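Long-range contacts in minor structural protein 4 (PDB 5E7T), which probably serves as an upper baseplate protein in the tail of Lactococcus phage Tuc2009, helping to build the organelle through which the phage attaches to its host: residues Asp17-Tyr23 / Ile88-Glu94; Pro1-Asn5 / Glu62-Ala68; Ala68-Glu72 / Leu82-Glu87. All coordinates share one frame; numbering follows the deposited sequence.

How the contacts relate
All three contacts belong to one eight-stranded antiparallel sheet within the immunoglobulin-like region of the chain, with centres about 13 to 15 Å apart. Contacts 1 and 2 cross along the chain: 1-5 and 17-23 come first, then 62-68 and 88-94 in the same order. Contact 3 falls wholly between the two segments of contact 1, and it shares Ala68 with contact 2. Met89 of contact 1 packs against Phe4 and Leu63 of contact 2 and against Met69 of contact 3, while Phe4 also touches Leu82. One apolar cluster therefore ties the pairing of strands 17-24 and 87-94 to the N-terminal strand and to the loop entering edge strand 72-75.

Contact 1: residues Asp17-Tyr23 / Ile88-Glu94; sequences DVKVTYY and IMRFVIE
Val20 and Phe91 lie side by side and point the same way: CG1 of Val20, anti to its backbone N (chi1 -168°), sits over one face of the ring at 4.2 Å from its centroid, and CG2 of Val20 reaches Phe91 CD2 at 3.6 Å. Val18 CG1 meets the same ring at its edge. Farther along this face the Met89 side chain, bent at its thioether end, brings CE to 3.9 Å from Tyr22 CD2. This apolar side continues inward to Val6 and Ile8 of strand 4-10.

On the other face, chi1 of 51° puts the Tyr23 ring between its backbone N and carbonyl carbon, leaning across onto the neighbouring strand. Ile88 CB lies over one face of the ring, Ile88 CG2 is 3.5 Å from Tyr23 CZ, and Thr21 OG1 sits at the ring's edge in its plane. The Thr21 and Arg90 side chains lie side by side, Thr21 OG1 3.4 Å from Arg90 CB. The Arg90 guanidinium leads on to a salt bridge with Glu79, whereas Thr21 OG1 and Tyr23 OH bond to the chain of another protein. At the far end Lys19 NZ is 3.4 Å from Asp17 OD2 and makes a longer salt bridge to Glu94 OE1.

Paired backbone bonds at Lys19-Val92, Thr21-Arg90 and Tyr23-Ile88 hold these groups in register, the classic ladder of neighbouring antiparallel strands in a beta-rich, immunoglobulin-like domain.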
ATOM      1  N   ASP A  17      -6.343 -16.221  19.665  1.00 52.15           N
ATOM      2  CA  ASP A  17      -5.188 -16.655  20.412  1.00 52.19           C
ATOM      3  C   ASP A  17      -5.100 -15.871  21.710  1.00 58.54           C
ATOM      4  O   ASP A  17      -5.609 -14.746  21.791  1.00 58.11           O
ATOM      5  CB  ASP A  17      -3.923 -16.520  19.567  1.00 53.48           C
ATOM      6  CG  ASP A  17      -2.675 -17.116  20.185  1.00 65.09           C
ATOM      7  OD1 ASP A  17      -2.792 -18.161  20.888  1.00 64.98           O
ATOM      8  OD2 ASP A  17      -1.573 -16.567  19.934  1.00 72.56           O
ATOM      9  N   VAL A  18      -4.505 -16.488  22.746  1.00 56.69           N
ATOM     10  CA  VAL A  18      -4.288 -15.861  24.051  1.00 56.05           C
ATOM     11  C   VAL A  18      -2.854 -16.040  24.440  1.00 58.22           C
ATOM     12  O   VAL A  18      -2.313 -17.136  24.288  1.00 58.82           O
ATOM     13  CB  VAL A  18      -5.255 -16.317  25.169  1.00 60.43           C
ATOM     14  CG1 VAL A  18      -4.879 -15.676  26.497  1.00 60.67           C
ATOM     15  CG2 VAL A  18      -6.700 -15.962  24.825  1.00 60.41           C
ATOM     16  N   LYS A  19      -2.220 -14.945  24.895  1.00 53.37           N
ATOM     17  CA  LYS A  19      -0.853 -14.962  25.401  1.00 52.32           C
ATOM     18  C   LYS A  19      -0.861 -14.525  26.866  1.00 57.67           C
ATOM     19  O   LYS A  19      -1.392 -13.456  27.201  1.00 57.84           O
ATOM     20  CB  LYS A  19       0.093 -14.143  24.533  1.00 52.45           C
ATOM     21  CG  LYS A  19       0.700 -14.976  23.424  1.00 66.48           C
ATOM     22  CD  LYS A  19       0.844 -14.145  22.171  1.00 87.42           C
ATOM     23  CE  LYS A  19       1.180 -14.973  20.960  1.00108.74           C
ATOM     24  NZ  LYS A  19       0.880 -14.225  19.704  1.00125.52           N
ATOM     25  N   VAL A  20      -0.331 -15.396  27.742  1.00 54.38           N
ATOM     26  CA  VAL A  20      -0.283 -15.158  29.175  1.00 55.01           C
ATOM     27  C   VAL A  20       1.119 -14.758  29.671  1.00 61.74           C
ATOM     28  O   VAL A  20       2.134 -15.405  29.333  1.00 62.91           O
ATOM     29  CB  VAL A  20      -0.857 -16.347  29.988  1.00 59.06           C
ATOM     30  CG1 VAL A  20      -1.078 -15.966  31.449  1.00 58.69           C
ATOM     31  CG2 VAL A  20      -2.158 -16.861  29.375  1.00 58.94           C
ATOM     32  N   THR A  21       1.143 -13.676  30.475  1.00 56.38           N
ATOM     33  CA  THR A  21       2.305 -13.171  31.196  1.00 55.93           C
ATOM     34  C   THR A  21       1.928 -12.967  32.670  1.00 60.11           C
ATOM     35  O   THR A  21       0.746 -12.803  33.015  1.00 60.10           O
ATOM     36  CB  THR A  21       2.911 -11.875  30.609  1.00 58.92           C
ATOM     37  OG1 THR A  21       1.927 -10.843  30.545  1.00 52.99           O
ATOM     38  CG2 THR A  21       3.600 -12.081  29.287  1.00 58.01           C
ATOM     39  N   TYR A  22       2.950 -12.973  33.520  1.00 55.33           N
ATOM     40  CA  TYR A  22       2.857 -12.764  34.950  1.00 55.19           C
ATOM     41  C   TYR A  22       3.944 -11.749  35.354  1.00 59.99           C
ATOM     42  O   TYR A  22       5.084 -11.826  34.889  1.00 60.77           O
ATOM     43  CB  TYR A  22       3.041 -14.106  35.702  1.00 56.20           C
ATOM     44  CG  TYR A  22       3.190 -13.932  37.205  1.00 56.75           C
ATOM     45  CD1 TYR A  22       4.435 -13.690  37.780  1.00 59.37           C
ATOM     46  CD2 TYR A  22       2.086 -14.014  38.049  1.00 56.33           C
ATOM     47  CE1 TYR A  22       4.575 -13.507  39.157  1.00 60.49           C
ATOM     48  CE2 TYR A  22       2.217 -13.854  39.428  1.00 57.45           C
ATOM     49  CZ  TYR A  22       3.460 -13.581  39.975  1.00 64.57           C
ATOM     50  OH  TYR A  22       3.601 -13.396  41.328  1.00 63.57           O
ATOM     51  N   TYR A  23       3.599 -10.832  36.255  1.00 55.00           N
ATOM     52  CA  TYR A  23       4.517  -9.812  36.756  1.00 53.90           C
ATOM     53  C   TYR A  23       4.019  -9.172  38.047  1.00 59.15           C
ATOM     54  O   TYR A  23       2.804  -9.043  38.264  1.00 59.19           O
ATOM     55  CB  TYR A  23       4.835  -8.751  35.695  1.00 53.33           C
ATOM     56  CG  TYR A  23       3.620  -8.137  35.041  1.00 52.48           C
ATOM     57  CD1 TYR A  23       3.080  -8.678  33.881  1.00 51.97           C
ATOM     58  CD2 TYR A  23       3.023  -6.998  35.569  1.00 53.88           C
ATOM     59  CE1 TYR A  23       1.948  -8.130  33.289  1.00 50.59           C
ATOM     60  CE2 TYR A  23       1.889  -6.440  34.982  1.00 54.47           C
ATOM     61  CZ  TYR A  23       1.370  -6.995  33.827  1.00 57.65           C
ATOM     62  OH  TYR A  23       0.275  -6.420  33.231  1.00 57.96           O
ATOM     63  N   ILE A  88       0.053  -9.702  39.071  1.00 59.21           N
ATOM     64  CA  ILE A  88      -0.812  -9.598  37.909  1.00 58.53           C
ATOM     65  C   ILE A  88      -0.545 -10.717  36.944  1.00 63.96           C
ATOM     66  O   ILE A  88       0.604 -11.041  36.651  1.00 63.04           O
ATOM     67  CB  ILE A  88      -0.797  -8.204  37.227  1.00 60.26           C
ATOM     68  CG1 ILE A  88      -1.775  -7.304  37.944  1.00 60.64           C
ATOM     69  CG2 ILE A  88      -1.201  -8.294  35.747  1.00 60.12           C
ATOM     70  CD1 ILE A  88      -1.830  -6.060  37.464  1.00 67.99           C
ATOM     71  N   MET A  89      -1.626 -11.305  36.456  1.00 62.68           N
ATOM     72  CA  MET A  89      -1.601 -12.302  35.415  1.00 62.95           C
ATOM     73  C   MET A  89      -2.370 -11.644  34.295  1.00 65.39           C
ATOM     74  O   MET A  89      -3.525 -11.234  34.484  1.00 65.73           O
ATOM     75  CB  MET A  89      -2.238 -13.587  35.872  1.00 66.56           C
ATOM     76  CG  MET A  89      -1.696 -14.744  35.159  1.00 71.63           C
ATOM     77  SD  MET A  89      -2.214 -16.239  35.981  1.00 79.01           S
ATOM     78  CE  MET A  89      -1.062 -16.237  37.419  1.00 76.84           C
ATOM     79  N   ARG A  90      -1.673 -11.423  33.178  1.00 59.16           N
ATOM     80  CA  ARG A  90      -2.170 -10.702  32.023  1.00 57.45           C
ATOM     81  C   ARG A  90      -2.463 -11.683  30.882  1.00 63.10           C
ATOM     82  O   ARG A  90      -1.621 -12.530  30.576  1.00 64.44           O
ATOM     83  CB  ARG A  90      -1.104  -9.676  31.620  1.00 53.84           C
ATOM     84  CG  ARG A  90      -1.585  -8.667  30.618  1.00 58.65           C
ATOM     85  CD  ARG A  90      -0.451  -8.084  29.812  1.00 62.88           C
ATOM     86  NE  ARG A  90      -0.985  -7.115  28.867  1.00 66.48           N
ATOM     87  CZ  ARG A  90      -0.331  -6.615  27.828  1.00 71.67           C
ATOM     88  NH1 ARG A  90       0.897  -7.011  27.561  1.00 44.62           N
ATOM     89  NH2 ARG A  90      -0.923  -5.742  27.023  1.00 70.16           N
ATOM     90  N   PHE A  91      -3.656 -11.566  30.255  1.00 58.05           N
ATOM     91  CA  PHE A  91      -4.122 -12.414  29.150  1.00 55.85           C
ATOM     92  C   PHE A  91      -4.374 -11.529  27.944  1.00 58.26           C
ATOM     93  O   PHE A  91      -5.237 -10.672  28.002  1.00 57.72           O
ATOM     94  CB  PHE A  91      -5.416 -13.147  29.558  1.00 57.11           C
ATOM     95  CG  PHE A  91      -5.268 -14.056  30.762  1.00 58.81           C
ATOM     96  CD1 PHE A  91      -5.220 -13.532  32.053  1.00 60.74           C
ATOM     97  CD2 PHE A  91      -5.184 -15.436  30.607  1.00 60.55           C
ATOM     98  CE1 PHE A  91      -5.063 -14.369  33.160  1.00 61.81           C
ATOM     99  CE2 PHE A  91      -5.025 -16.273  31.719  1.00 63.36           C
ATOM    100  CZ  PHE A  91      -4.971 -15.731  32.985  1.00 61.42           C
ATOM    101  N   VAL A  92      -3.596 -11.681  26.880  1.00 54.37           N
ATOM    102  CA  VAL A  92      -3.787 -10.835  25.707  1.00 53.80           C
ATOM    103  C   VAL A  92      -4.409 -11.647  24.594  1.00 61.74           C
ATOM    104  O   VAL A  92      -3.773 -12.586  24.081  1.00 61.06           O
ATOM    105  CB  VAL A  92      -2.496 -10.113  25.215  1.00 55.77           C
ATOM    106  CG1 VAL A  92      -2.809  -9.117  24.105  1.00 54.56           C
ATOM    107  CG2 VAL A  92      -1.767  -9.423  26.354  1.00 55.43           C
ATOM    108  N   ILE A  93      -5.647 -11.246  24.197  1.00 60.34           N
ATOM    109  CA  ILE A  93      -6.431 -11.832  23.098  1.00 60.35           C
ATOM    110  C   ILE A  93      -5.949 -11.252  21.757  1.00 65.14           C
ATOM    111  O   ILE A  93      -5.424 -10.131  21.722  1.00 65.37           O
ATOM    112  CB  ILE A  93      -7.940 -11.579  23.313  1.00 63.36           C
ATOM    113  CG1 ILE A  93      -8.803 -12.568  22.507  1.00 63.55           C
ATOM    114  CG2 ILE A  93      -8.315 -10.109  23.034  1.00 64.86           C
ATOM    115  CD1 ILE A  93     -10.232 -12.729  22.987  1.00 69.60           C
ATOM    116  N   GLU A  94      -6.135 -12.005  20.666  1.00 61.42           N
ATOM    117  CA  GLU A  94      -5.781 -11.552  19.331  1.00 61.50           C
ATOM    118  C   GLU A  94      -6.951 -11.814  18.404  1.00 64.52           C
ATOM    119  O   GLU A  94      -7.419 -12.942  18.314  1.00 63.74           O
ATOM    120  CB  GLU A  94      -4.519 -12.273  18.836  1.00 63.68           C
ATOM    121  CG  GLU A  94      -3.872 -11.653  17.601  1.00 79.96           C
ATOM    122  CD  GLU A  94      -2.794 -12.465  16.900  1.00116.87           C
ATOM    123  OE1 GLU A  94      -2.208 -13.378  17.529  1.00117.70           O
ATOM    124  OE2 GLU A  94      -2.514 -12.160  15.718  1.00119.52           O
TER

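Contact 2: residues Pro1-Asn5 / Glu62-Ala68; sequences PSGFN and ELPSVYA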
ATOM      1  N   PRO A   1      -8.240 -29.393  39.730  1.00127.67           N
ATOM      2  CA  PRO A   1      -8.211 -30.672  38.996  1.00127.10           C
ATOM      3  C   PRO A   1      -7.085 -30.723  37.943  1.00127.13           C
ATOM      4  O   PRO A   1      -5.908 -30.826  38.329  1.00128.03           O
ATOM      5  CB  PRO A   1      -9.636 -30.788  38.413  1.00128.47           C
ATOM      6  CG  PRO A   1     -10.479 -29.894  39.272  1.00133.51           C
ATOM      7  CD  PRO A   1      -9.576 -28.766  39.698  1.00129.00           C
ATOM      8  N   SER A   2      -7.439 -30.631  36.622  1.00118.11           N
ATOM      9  CA  SER A   2      -6.529 -30.609  35.457  1.00114.42           C
ATOM     10  C   SER A   2      -5.508 -29.458  35.592  1.00110.02           C
ATOM     11  O   SER A   2      -4.339 -29.594  35.200  1.00110.43           O
ATOM     12  CB  SER A   2      -7.334 -30.440  34.167  1.00116.79           C
ATOM     13  OG  SER A   2      -8.232 -29.340  34.243  1.00124.44           O
ATOM     14  N   GLY A   3      -5.979 -28.355  36.174  1.00 97.51           N
ATOM     15  CA  GLY A   3      -5.193 -27.169  36.433  1.00 92.41           C
ATOM     16  C   GLY A   3      -6.052 -26.045  36.956  1.00 85.14           C
ATOM     17  O   GLY A   3      -7.088 -26.255  37.601  1.00 85.10           O
ATOM     18  N   PHE A   4      -5.584 -24.846  36.673  1.00 72.18           N
ATOM     19  CA  PHE A   4      -6.162 -23.569  37.019  1.00 68.12           C
ATOM     20  C   PHE A   4      -6.670 -23.083  35.691  1.00 69.67           C
ATOM     21  O   PHE A   4      -5.922 -23.073  34.716  1.00 70.26           O
ATOM     22  CB  PHE A   4      -5.049 -22.663  37.600  1.00 68.62           C
ATOM     23  CG  PHE A   4      -5.309 -21.184  37.695  1.00 67.62           C
ATOM     24  CD1 PHE A   4      -6.390 -20.695  38.417  1.00 69.53           C
ATOM     25  CD2 PHE A   4      -4.427 -20.274  37.137  1.00 67.65           C
ATOM     26  CE1 PHE A   4      -6.624 -19.320  38.513  1.00 69.64           C
ATOM     27  CE2 PHE A   4      -4.652 -18.897  37.248  1.00 69.22           C
ATOM     28  CZ  PHE A   4      -5.750 -18.431  37.933  1.00 67.46           C
ATOM     29  N   ASN A   5      -7.963 -22.795  35.609  1.00 63.58           N
ATOM     30  CA  ASN A   5      -8.589 -22.426  34.358  1.00 60.15           C
ATOM     31  C   ASN A   5      -9.185 -21.050  34.402  1.00 61.72           C
ATOM     32  O   ASN A   5     -10.000 -20.753  35.288  1.00 61.92           O
ATOM     33  CB  ASN A   5      -9.661 -23.452  34.018  1.00 56.57           C
ATOM     34  CG  ASN A   5      -9.096 -24.791  33.630  1.00 77.65           C
ATOM     35  OD1 ASN A   5      -8.735 -25.015  32.479  1.00 69.80           O
ATOM     36  ND2 ASN A   5      -9.000 -25.716  34.573  1.00 72.10           N
ATOM     37  N   GLU A  62      -6.064 -22.883  30.185  1.00 59.72           N
ATOM     38  CA  GLU A  62      -5.581 -23.803  31.215  1.00 60.27           C
ATOM     39  C   GLU A  62      -4.121 -23.559  31.479  1.00 67.78           C
ATOM     40  O   GLU A  62      -3.261 -23.745  30.596  1.00 67.50           O
ATOM     41  CB  GLU A  62      -5.805 -25.268  30.845  1.00 61.57           C
ATOM     42  CG  GLU A  62      -5.367 -26.220  31.941  1.00 72.11           C
ATOM     43  CD  GLU A  62      -5.730 -27.671  31.722  1.00 99.06           C
ATOM     44  OE1 GLU A  62      -6.932 -28.008  31.814  1.00109.77           O
ATOM     45  OE2 GLU A  62      -4.803 -28.480  31.496  1.00 87.94           O
ATOM     46  N   LEU A  63      -3.846 -23.167  32.721  1.00 66.42           N
ATOM     47  CA  LEU A  63      -2.509 -22.889  33.228  1.00 67.01           C
ATOM     48  C   LEU A  63      -2.121 -23.937  34.269  1.00 76.80           C
ATOM     49  O   LEU A  63      -3.009 -24.481  34.938  1.00 77.44           O
ATOM     50  CB  LEU A  63      -2.498 -21.501  33.884  1.00 65.97           C
ATOM     51  CG  LEU A  63      -2.708 -20.335  32.956  1.00 68.66           C
ATOM     52  CD1 LEU A  63      -3.289 -19.175  33.705  1.00 68.52           C
ATOM     53  CD2 LEU A  63      -1.419 -19.992  32.159  1.00 68.39           C
ATOM     54  N   PRO A  64      -0.812 -24.206  34.477  1.00 77.05           N
ATOM     55  CA  PRO A  64      -0.430 -25.157  35.532  1.00 78.81           C
ATOM     56  C   PRO A  64      -0.973 -24.720  36.899  1.00 83.38           C
ATOM     57  O   PRO A  64      -0.989 -23.516  37.208  1.00 81.83           O
ATOM     58  CB  PRO A  64       1.102 -25.144  35.480  1.00 81.10           C
ATOM     59  CG  PRO A  64       1.431 -24.702  34.082  1.00 84.42           C
ATOM     60  CD  PRO A  64       0.384 -23.668  33.791  1.00 78.89           C
ATOM     61  N   SER A  65      -1.475 -25.713  37.683  1.00 80.64           N
ATOM     62  CA  SER A  65      -2.077 -25.566  39.011  1.00 80.62           C
ATOM     63  C   SER A  65      -1.253 -24.705  39.979  1.00 83.19           C
ATOM     64  O   SER A  65      -1.816 -24.045  40.850  1.00 82.32           O
ATOM     65  CB  SER A  65      -2.349 -26.939  39.617  1.00 86.14           C
ATOM     66  OG  SER A  65      -3.588 -27.478  39.183  1.00 96.84           O
ATOM     67  N   VAL A  66       0.075 -24.707  39.810  1.00 79.18           N
ATOM     68  CA  VAL A  66       1.023 -23.940  40.612  1.00 79.15           C
ATOM     69  C   VAL A  66       0.786 -22.403  40.471  1.00 84.12           C
ATOM     70  O   VAL A  66       1.018 -21.671  41.436  1.00 85.39           O
ATOM     71  CB  VAL A  66       2.486 -24.394  40.318  1.00 82.48           C
ATOM     72  CG1 VAL A  66       2.796 -24.444  38.819  1.00 81.09           C
ATOM     73  CG2 VAL A  66       3.517 -23.567  41.079  1.00 82.31           C
ATOM     74  N   TYR A  67       0.268 -21.931  39.317  1.00 79.62           N
ATOM     75  CA  TYR A  67      -0.012 -20.505  39.110  1.00 78.74           C
ATOM     76  C   TYR A  67      -1.322 -20.028  39.712  1.00 80.30           C
ATOM     77  O   TYR A  67      -1.529 -18.825  39.822  1.00 80.01           O
ATOM     78  CB  TYR A  67       0.058 -20.126  37.627  1.00 79.99           C
ATOM     79  CG  TYR A  67       1.409 -20.411  37.024  1.00 84.60           C
ATOM     80  CD1 TYR A  67       2.530 -19.670  37.389  1.00 87.33           C
ATOM     81  CD2 TYR A  67       1.578 -21.439  36.104  1.00 86.35           C
ATOM     82  CE1 TYR A  67       3.792 -19.967  36.878  1.00 89.76           C
ATOM     83  CE2 TYR A  67       2.831 -21.730  35.567  1.00 88.08           C
ATOM     84  CZ  TYR A  67       3.938 -20.998  35.963  1.00 98.53           C
ATOM     85  OH  TYR A  67       5.174 -21.294  35.431  1.00103.10           O
ATOM     86  N   ALA A  68      -2.190 -20.953  40.113  1.00 76.19           N
ATOM     87  CA  ALA A  68      -3.500 -20.659  40.683  1.00 76.20           C
ATOM     88  C   ALA A  68      -3.510 -19.544  41.697  1.00 80.92           C
ATOM     89  O   ALA A  68      -2.846 -19.622  42.730  1.00 82.45           O
ATOM     90  CB  ALA A  68      -4.116 -21.911  41.274  1.00 78.07           C
TER
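This is a short antiparallel pairing at the start of the chain, where strand 4-10 begins beside the end of strand 58-63 and a short 3-10 turn at 65-67 brings Ala68 back over Phe4. Phe4 and Leu63 form the hydrogen-bonded pair: Phe4 N gives to Leu63 O at 3.1 Å and Leu63 N to Phe4 O at 2.9 Å, both nearly straight. Asn5 and Glu62 follow as the non-hydrogen-bonded pair, their side chains running side by side on the opposite face of the sheet from Phe4.

Phe4 has the largest single share of the contact. With CG swung anti to the backbone N (chi1 164°), its ring lies alongside Leu63, whose CD1 is 3.8 Å from Phe4 CD2. Ala68 closes over one face of the ring in a CH-pi contact, its CA 3.6 Å from the ring centroid, and its CB rests 3.8 Å from Phe4 CG. The chain can come back over the ring because it turns tightly after Pro64, whose carbonyl accepts the Tyr67 N-H; Ala68 N bonds in turn to Ser65 O.

A polar link is made nearer the N-terminus. The extended Glu62 side chain reaches Ser2, and Ser2 OG gives a hydrogen bond to Glu62 OE1 at 3.1 Å, coming from above the carboxylate plane.

Leu63 continues inward to Leu48 of strand 45-55 and, like Phe4 and Tyr67, touches Met89 of strand 87-94; on the far side of strand 4-10, Asn5 bonds through its backbone to Glu104, just beyond strand 98-103.

Contact 3: residues Ala68-Glu72 / Leu82-Glu87; sequences AMAGE and LINGTE
Glu72 and Ile83 run antiparallel as a hydrogen-bonded pair, in which Ile83 N gives a 2.8 Å bond to Glu72 O while the return bond, Glu72 N to Ile83 O, is bent and weak; the chain on the 68-71 side arrives as loop, with Gly71 passing close over Asn84.

Met69 carries the largest share of the side-chain contact. Its CG sits between the backbone N and the carbonyl carbon (chi1 73°), which sends the thioether across the start of the turn that follows strand 79-84. The methyl touches both Leu82 and Asn84, Met69 CE being 3.9 Å from Leu82 CG and 3.8 Å from Asn84 CB. The Met69 and Glu87 side chains slide past each other in opposite directions, with Met69 SD 4.1 Å from Glu87 CB. Glu87 OE2 is hydrogen-bonded with the Tyr22 hydroxyl.

The side chains of Leu82 and Asn84 pack against carbonyls of the loop. Leu82 CD1 comes to 3.4 Å from Gly71 O, and Asn84 CB to the same distance from Ala70 O. Glu72 extends outward on the face it shares with Ile83, and its carboxylate leaves this contact altogether to form a salt bridge with a basic side chain on the chain of another protein.

Beyond Asn84 the chain reverses in a type II' turn, with Gly85 at its second position and both backbone bonds made between Asn84 and Glu87. That is a two-residue beta-hairpin, linking strands 79-84 and 87-94, and the loop at 68-71 packs against its start as it leads into 72-75, an outermost strand of the sheet within this chain.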
ATOM      1  N   ALA A  68      -2.190 -20.953  40.113  1.00 76.19           N
ATOM      2  CA  ALA A  68      -3.500 -20.659  40.683  1.00 76.20           C
ATOM      3  C   ALA A  68      -3.510 -19.544  41.697  1.00 80.92           C
ATOM      4  O   ALA A  68      -2.846 -19.622  42.730  1.00 82.45           O
ATOM      5  CB  ALA A  68      -4.116 -21.911  41.274  1.00 78.07           C
ATOM      6  N   MET A  69      -4.234 -18.483  41.379  1.00 76.48           N
ATOM      7  CA  MET A  69      -4.357 -17.365  42.282  1.00 77.00           C
ATOM      8  C   MET A  69      -5.734 -16.773  42.265  1.00 81.46           C
ATOM      9  O   MET A  69      -6.491 -16.958  41.311  1.00 79.28           O
ATOM     10  CB  MET A  69      -3.274 -16.314  42.055  1.00 79.11           C
ATOM     11  CG  MET A  69      -3.439 -15.505  40.809  1.00 81.99           C
ATOM     12  SD  MET A  69      -2.119 -14.281  40.705  1.00 86.12           S
ATOM     13  CE  MET A  69      -2.983 -13.008  40.005  1.00 81.88           C
ATOM     14  N   ALA A  70      -6.052 -16.071  43.356  1.00 80.93           N
ATOM     15  CA  ALA A  70      -7.298 -15.360  43.596  1.00 81.59           C
ATOM     16  C   ALA A  70      -7.175 -13.994  42.930  1.00 86.44           C
ATOM     17  O   ALA A  70      -6.268 -13.776  42.122  1.00 86.08           O
ATOM     18  CB  ALA A  70      -7.469 -15.179  45.096  1.00 84.08           C
ATOM     19  N   GLY A  71      -8.068 -13.076  43.272  1.00 83.34           N
ATOM     20  CA  GLY A  71      -7.954 -11.718  42.772  1.00 81.78           C
ATOM     21  C   GLY A  71      -9.057 -11.168  41.913  1.00 83.17           C
ATOM     22  O   GLY A  71      -9.852 -11.901  41.318  1.00 84.66           O
ATOM     23  N   GLU A  72      -9.068  -9.840  41.852  1.00 75.22           N
ATOM     24  CA  GLU A  72      -9.969  -9.009  41.090  1.00 72.49           C
ATOM     25  C   GLU A  72      -9.701  -9.253  39.615  1.00 73.40           C
ATOM     26  O   GLU A  72      -8.547  -9.407  39.214  1.00 73.62           O
ATOM     27  CB  GLU A  72      -9.669  -7.550  41.456  1.00 73.61           C
ATOM     28  CG  GLU A  72     -10.437  -6.511  40.662  1.00 82.89           C
ATOM     29  CD  GLU A  72      -9.944  -5.086  40.811  1.00104.36           C
ATOM     30  OE1 GLU A  72      -8.936  -4.866  41.528  1.00 93.42           O
ATOM     31  OE2 GLU A  72     -10.564  -4.188  40.191  1.00 94.86           O
ATOM     32  N   LEU A  82      -5.779 -10.306  35.905  1.00 60.60           N
ATOM     33  CA  LEU A  82      -6.193 -10.970  37.138  1.00 61.94           C
ATOM     34  C   LEU A  82      -5.266 -10.366  38.205  1.00 64.50           C
ATOM     35  O   LEU A  82      -4.083 -10.690  38.234  1.00 64.05           O
ATOM     36  CB  LEU A  82      -6.098 -12.522  36.992  1.00 62.50           C
ATOM     37  CG  LEU A  82      -6.383 -13.452  38.197  1.00 69.04           C
ATOM     38  CD1 LEU A  82      -7.680 -13.099  38.937  1.00 70.79           C
ATOM     39  CD2 LEU A  82      -6.480 -14.876  37.746  1.00 70.76           C
ATOM     40  N   ILE A  83      -5.771  -9.361  38.957  1.00 59.71           N
ATOM     41  CA  ILE A  83      -4.984  -8.609  39.936  1.00 59.08           C
ATOM     42  C   ILE A  83      -5.188  -9.137  41.328  1.00 65.26           C
ATOM     43  O   ILE A  83      -6.310  -9.065  41.825  1.00 68.35           O
ATOM     44  CB  ILE A  83      -5.261  -7.073  39.884  1.00 61.31           C
ATOM     45  CG1 ILE A  83      -5.488  -6.559  38.437  1.00 60.16           C
ATOM     46  CG2 ILE A  83      -4.136  -6.311  40.585  1.00 61.94           C
ATOM     47  CD1 ILE A  83      -5.764  -5.059  38.293  1.00 58.51           C
ATOM     48  N   ASN A  84      -4.109  -9.628  41.978  1.00 60.02           N
ATOM     49  CA  ASN A  84      -4.120 -10.113  43.360  1.00 60.97           C
ATOM     50  C   ASN A  84      -3.033  -9.370  44.117  1.00 66.36           C
ATOM     51  O   ASN A  84      -1.859  -9.748  44.085  1.00 66.89           O
ATOM     52  CB  ASN A  84      -3.934 -11.633  43.436  1.00 63.32           C
ATOM     53  CG  ASN A  84      -3.768 -12.190  44.836  1.00 92.81           C
ATOM     54  OD1 ASN A  84      -4.433 -11.779  45.801  1.00 86.77           O
ATOM     55  ND2 ASN A  84      -2.859 -13.139  44.968  1.00 88.78           N
ATOM     56  N   GLY A  85      -3.426  -8.264  44.730  1.00 63.00           N
ATOM     57  CA  GLY A  85      -2.507  -7.394  45.438  1.00 62.63           C
ATOM     58  C   GLY A  85      -1.512  -6.753  44.495  1.00 66.76           C
ATOM     59  O   GLY A  85      -1.864  -5.886  43.674  1.00 66.51           O
ATOM     60  N   THR A  86      -0.282  -7.278  44.571  1.00 62.34           N
ATOM     61  CA  THR A  86       0.963  -6.902  43.895  1.00 59.89           C
ATOM     62  C   THR A  86       1.169  -7.683  42.583  1.00 64.45           C
ATOM     63  O   THR A  86       1.934  -7.244  41.717  1.00 64.17           O
ATOM     64  CB  THR A  86       2.065  -7.216  44.930  1.00 60.67           C
ATOM     65  OG1 THR A  86       2.845  -6.065  45.199  1.00 68.29           O
ATOM     66  CG2 THR A  86       2.934  -8.405  44.579  1.00 48.45           C
ATOM     67  N   GLU A  87       0.517  -8.876  42.478  1.00 60.00           N
ATOM     68  CA  GLU A  87       0.633  -9.833  41.384  1.00 57.23           C
ATOM     69  C   GLU A  87      -0.376  -9.593  40.327  1.00 61.50           C
ATOM     70  O   GLU A  87      -1.545  -9.391  40.632  1.00 61.41           O
ATOM     71  CB  GLU A  87       0.399 -11.252  41.895  1.00 58.62           C
ATOM     72  CG  GLU A  87       1.444 -11.799  42.830  1.00 64.16           C
ATOM     73  CD  GLU A  87       1.032 -13.155  43.354  1.00 93.92           C
ATOM     74  OE1 GLU A  87       0.260 -13.193  44.338  1.00 96.21           O
ATOM     75  OE2 GLU A  87       1.400 -14.174  42.726  1.00 93.52           O
TER